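Local atomic coordinates of cysteine desulfurase (Stenotrophomonas maltophilia, PDB entry 6WCI), a protein that probably removes sulfur from L-cysteine to leave L-alanine, using pyridoxal 5'-phosphate and passing the sulfur on to a carrier. Residues B[135-140]-B[162-167]; B[214-219]-B[236-241]. One frame throughout, in Å; residues are numbered along the deposited sequence.

Interaction 1. Residues B[135-140]-B[162-167]; sequences VILITR and RVAEIT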
# COMPACT_ATOMS: atom_id res chain seq x y z
N VAL B 135 -2.16 -15.15 26.98
CA VAL B 135 -1.78 -13.78 27.30
C VAL B 135 -0.89 -13.26 26.19
O VAL B 135 0.03 -13.96 25.75
CB VAL B 135 -1.07 -13.71 28.66
CG1 VAL B 135 -0.50 -12.30 28.90
CG2 VAL B 135 -2.05 -14.11 29.74
N ILE B 136 -1.20 -12.05 25.72
CA ILE B 136 -0.33 -11.28 24.84
C ILE B 136 0.35 -10.22 25.69
O ILE B 136 -0.32 -9.43 26.36
CB ILE B 136 -1.11 -10.63 23.69
CG1 ILE B 136 -1.89 -11.69 22.88
CG2 ILE B 136 -0.18 -9.81 22.78
CD1 ILE B 136 -2.85 -11.09 21.87
N LEU B 137 1.67 -10.21 25.68
CA LEU B 137 2.44 -9.29 26.51
C LEU B 137 2.94 -8.16 25.61
O LEU B 137 3.59 -8.43 24.59
CB LEU B 137 3.59 -10.01 27.21
CG LEU B 137 4.39 -9.22 28.25
CD1 LEU B 137 3.49 -8.80 29.39
CD2 LEU B 137 5.56 -10.03 28.77
N ILE B 138 2.61 -6.92 25.97
CA ILE B 138 2.91 -5.74 25.17
C ILE B 138 3.60 -4.73 26.07
O ILE B 138 3.11 -4.48 27.18
CB ILE B 138 1.63 -5.11 24.58
CG1 ILE B 138 0.75 -6.18 23.90
CG2 ILE B 138 1.98 -3.93 23.65
CD1 ILE B 138 -0.57 -5.63 23.39
N THR B 139 4.69 -4.12 25.60
CA THR B 139 5.40 -3.19 26.47
C THR B 139 4.68 -1.85 26.55
O THR B 139 3.98 -1.44 25.62
CB THR B 139 6.84 -2.94 26.01
OG1 THR B 139 6.89 -1.78 25.17
CG2 THR B 139 7.40 -4.13 25.27
N ARG B 140 4.89 -1.16 27.68
CA ARG B 140 4.32 0.16 27.92
C ARG B 140 4.69 1.19 26.86
O ARG B 140 3.96 2.16 26.68
CB ARG B 140 4.78 0.63 29.31
CG ARG B 140 4.42 2.05 29.69
CD ARG B 140 2.92 2.24 29.75
NE ARG B 140 2.30 1.38 30.75
CZ ARG B 140 1.02 1.46 31.10
NH1 ARG B 140 0.24 2.38 30.53
NH2 ARG B 140 0.52 0.63 32.00
N ARG B 162 -1.46 -8.21 28.69
CA ARG B 162 -0.74 -7.84 29.91
C ARG B 162 0.39 -6.89 29.52
O ARG B 162 0.97 -7.02 28.44
CB ARG B 162 -0.21 -9.09 30.62
CG ARG B 162 0.61 -8.85 31.87
CD ARG B 162 1.19 -10.16 32.36
NE ARG B 162 0.15 -11.12 32.70
CZ ARG B 162 0.38 -12.42 32.91
NH1 ARG B 162 1.62 -12.89 32.79
NH2 ARG B 162 -0.62 -13.25 33.22
N VAL B 163 0.69 -5.92 30.38
CA VAL B 163 1.61 -4.84 30.04
C VAL B 163 2.98 -5.10 30.67
O VAL B 163 3.07 -5.43 31.85
CB VAL B 163 1.07 -3.47 30.48
CG1 VAL B 163 2.06 -2.35 30.08
CG2 VAL B 163 -0.28 -3.20 29.86
N ALA B 164 4.03 -4.94 29.88
CA ALA B 164 5.40 -4.97 30.38
C ALA B 164 5.85 -3.54 30.70
O ALA B 164 5.91 -2.69 29.80
CB ALA B 164 6.33 -5.63 29.36
N GLU B 165 6.18 -3.28 31.97
CA GLU B 165 6.34 -1.90 32.41
C GLU B 165 7.73 -1.36 32.09
O GLU B 165 8.67 -2.09 31.76
CB GLU B 165 6.08 -1.77 33.92
CG GLU B 165 4.61 -1.84 34.35
CD GLU B 165 3.66 -1.02 33.46
OE1 GLU B 165 4.08 -0.01 32.84
OE2 GLU B 165 2.47 -1.40 33.37
N ILE B 166 7.86 -0.04 32.21
CA ILE B 166 9.12 0.65 32.01
C ILE B 166 9.49 1.34 33.31
O ILE B 166 8.64 1.55 34.18
CB ILE B 166 9.05 1.66 30.84
CG1 ILE B 166 8.05 2.77 31.15
CG2 ILE B 166 8.65 0.95 29.54
CD1 ILE B 166 8.35 4.08 30.43
N THR B 167 10.76 1.69 33.45
CA THR B 167 11.21 2.49 34.58
C THR B 167 11.28 3.96 34.18
O THR B 167 11.41 4.29 33.00
CB THR B 167 12.57 1.99 35.08
OG1 THR B 167 13.50 1.93 34.00
CG2 THR B 167 12.43 0.62 35.67
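Arg140 and Glu165 close the end of a parallel strand pair with a two-pronged salt bridge. Arg140 NE donates to Glu165 OE1 (3.1 Å) and Arg140 NH2 to Glu165 OE2, each oxygen accepting through its syn lone pair. The bidentate grip holds guanidinium and carboxylate nearly coplanar, 28° apart. Bends at chi2 and chi3 (63° and 61°) fold the arginine back beside the glutamate, and NH1 is held by Pro387 O.

Backbone bonds zip the strands together in parallel fashion. Arg162 N reaches Ile136 O, and Arg162 O accepts from Ile138 N (3.0 Å); Ala164 N then binds Ile138 O, and Arg140 N meets Ala164 O at 2.8 Å.

Van der Waals contact surrounds these bonds. The CG1 methyl of Val135 sits 4.0 Å above the centre of the Arg162 guanidinium, whose NH1 bonds Thr182 OG1. Leu137 CD1 lies alongside the aliphatic part of the same side chain, 3.8 Å from Arg162 CG.

These strands are the two ends of a beta-alpha-beta unit, with 160-164 outermost in its sheet within this chain and 135-139 bonded on its other edge to strand 185-191. Leu137 and Ala164 pack on helix 174-180, Ile166 on helix 386-392, and Ile138 and Val163 on Phe281 of the second subunit.

Interaction 2. Residues B[214-219]-B[236-241]; sequences GIITVV and GCDFYA
Asp238 reaches back from just before its strand to take the backbone N-H of Thr217. Asp238 OD2 accepts at 2.9 Å from Thr217 N through its anti lone pair, with an N-H...O angle of 163°. The favour is returned by the threonine hydroxyl, since Thr217 OG1 accepts from Asp238 N at 3.2 Å. A chi1 of 50° puts OG1 between the backbone N and the carbonyl carbon of Thr217, where it also lies against CA and CB of Cys237. Thr217 O is held more loosely, by weak bonds from Asp238 N and Phe239 N.

Beyond this irregular start the parallel pairing becomes regular: Val219 N donates to Phe239 O at 2.9 Å, and Ala241 N to Val219 O. The side chains divide between the two faces of the sheet. On one, Phe239 presents its ring edge to Ile216 CG2, which lies in the ring plane 3.8 Å from Phe239 CE2. On the other, Val219 straddles two neighbours: Val219 CG1 meets Tyr240 CE2 at 3.5 Å, and CG2 touches Cys237 CB.

Further out, one water lies within hydrogen-bonding distance of both Ile215 O and Asp238 OD2, and a second lies 2.7 Å from Thr217 OG1. Asp238 OD1 is fixed by a salt bridge to Arg211 and a hydrogen bond with His262, while Tyr240 OH bonds His192. Helix 114-126 covers the Val218 and Phe239 face; Thr217 and Cys237 pack on helix 203-212. With short helix 232-235 between them, the strands form a beta-alpha-beta unit within the seven-stranded sheet of this class-V pyridoxal-phosphate enzyme.

Both oxygens of this buried aspartate are therefore engaged, and the nearby arginine would be expected to stabilise its negative charge. The carboxylate does for Thr217 N what a backbone carbonyl does farther along, continuing the polar pairing to a level where the partner strand has not yet begun.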
# COMPACT_ATOMS: atom_id res chain seq x y z
N GLY B 214 9.02 -20.36 25.20
CA GLY B 214 8.00 -20.60 24.19
C GLY B 214 7.13 -19.39 23.90
O GLY B 214 5.92 -19.54 23.69
N ILE B 215 7.72 -18.20 23.88
CA ILE B 215 6.96 -16.97 23.67
C ILE B 215 7.37 -16.37 22.33
O ILE B 215 8.55 -16.05 22.11
CB ILE B 215 7.18 -15.98 24.82
CG1 ILE B 215 6.62 -16.55 26.12
CG2 ILE B 215 6.54 -14.63 24.49
CD1 ILE B 215 6.91 -15.71 27.35
N ILE B 216 6.40 -16.22 21.43
CA ILE B 216 6.65 -15.61 20.14
C ILE B 216 6.94 -14.12 20.31
O ILE B 216 6.27 -13.42 21.09
CB ILE B 216 5.45 -15.81 19.20
CG1 ILE B 216 5.24 -17.30 18.88
CG2 ILE B 216 5.61 -14.97 17.94
CD1 ILE B 216 6.46 -17.98 18.27
N THR B 217 7.94 -13.62 19.59
CA THR B 217 8.30 -12.21 19.64
C THR B 217 8.00 -11.53 18.32
O THR B 217 8.44 -11.98 17.26
CB THR B 217 9.77 -12.02 20.00
OG1 THR B 217 10.60 -12.84 19.16
CG2 THR B 217 10.02 -12.37 21.45
N VAL B 218 7.25 -10.42 18.39
CA VAL B 218 7.02 -9.52 17.27
C VAL B 218 7.75 -8.21 17.58
O VAL B 218 7.37 -7.46 18.49
CB VAL B 218 5.52 -9.28 17.04
CG1 VAL B 218 5.32 -8.39 15.83
CG2 VAL B 218 4.79 -10.62 16.85
N VAL B 219 8.81 -7.93 16.83
CA VAL B 219 9.68 -6.79 17.11
C VAL B 219 9.38 -5.69 16.11
O VAL B 219 9.44 -5.90 14.89
CB VAL B 219 11.17 -7.19 17.08
CG1 VAL B 219 12.04 -5.98 17.27
CG2 VAL B 219 11.46 -8.23 18.14
N GLY B 236 17.27 -13.09 16.60
CA GLY B 236 16.62 -14.29 17.08
C GLY B 236 15.16 -14.11 17.40
O GLY B 236 14.62 -14.83 18.24
N CYS B 237 14.50 -13.15 16.77
CA CYS B 237 13.07 -12.94 16.95
C CYS B 237 12.29 -13.80 15.96
O CYS B 237 12.86 -14.40 15.05
CB CYS B 237 12.72 -11.46 16.78
SG CYS B 237 13.18 -10.74 15.16
N ASP B 238 10.97 -13.89 16.17
CA ASP B 238 10.11 -14.61 15.23
C ASP B 238 9.60 -13.75 14.07
O ASP B 238 9.33 -14.28 12.99
CB ASP B 238 8.92 -15.21 15.97
CG ASP B 238 9.34 -16.19 17.04
OD1 ASP B 238 9.71 -17.33 16.68
OD2 ASP B 238 9.33 -15.80 18.23
N PHE B 239 9.44 -12.45 14.29
CA PHE B 239 8.88 -11.52 13.32
C PHE B 239 9.50 -10.15 13.55
O PHE B 239 9.55 -9.70 14.70
CB PHE B 239 7.37 -11.35 13.46
CG PHE B 239 6.58 -12.61 13.27
CD1 PHE B 239 6.15 -12.99 12.01
CD2 PHE B 239 6.22 -13.38 14.36
CE1 PHE B 239 5.40 -14.15 11.83
CE2 PHE B 239 5.47 -14.54 14.20
CZ PHE B 239 5.05 -14.92 12.93
N TYR B 240 9.87 -9.45 12.47
CA TYR B 240 10.47 -8.12 12.55
C TYR B 240 9.87 -7.23 11.46
O TYR B 240 9.88 -7.61 10.28
CB TYR B 240 11.99 -8.21 12.42
CG TYR B 240 12.77 -6.96 12.79
CD1 TYR B 240 12.94 -5.92 11.89
CD2 TYR B 240 13.36 -6.84 14.05
CE1 TYR B 240 13.69 -4.78 12.24
CE2 TYR B 240 14.09 -5.72 14.40
CZ TYR B 240 14.25 -4.69 13.50
OH TYR B 240 14.98 -3.58 13.88
N ALA B 241 9.34 -6.07 11.85
CA ALA B 241 8.60 -5.18 10.96
C ALA B 241 9.32 -3.84 10.79
O ALA B 241 9.76 -3.24 11.77
CB ALA B 241 7.19 -4.93 11.52
O HOH W 1 10.19 -17.10 20.40
O HOH W 2 12.07 -14.75 20.41

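In the fold
Followed from the N terminus, the chain first runs through strand 135-139, passes over helix 148-157 and returns at 160-164, where interaction 1 closes the loop. After helix 174-180, strand 185-191 and helix 203-212, it enters 216-220, and the short helix 232-235 leads to 239-243, where interaction 2 closes a second loop. The loops follow one another in series, neither nesting nor crossing. Both contacts belong to one seven-stranded mixed sheet, in which strand 185-191 lies between 135-139 and 216-220 and so joins the two pairs. The centres of the two contacts are about 15 Å apart: interaction 1 ties the sheet's margin within this chain, beside the second subunit, and interaction 2 its interior.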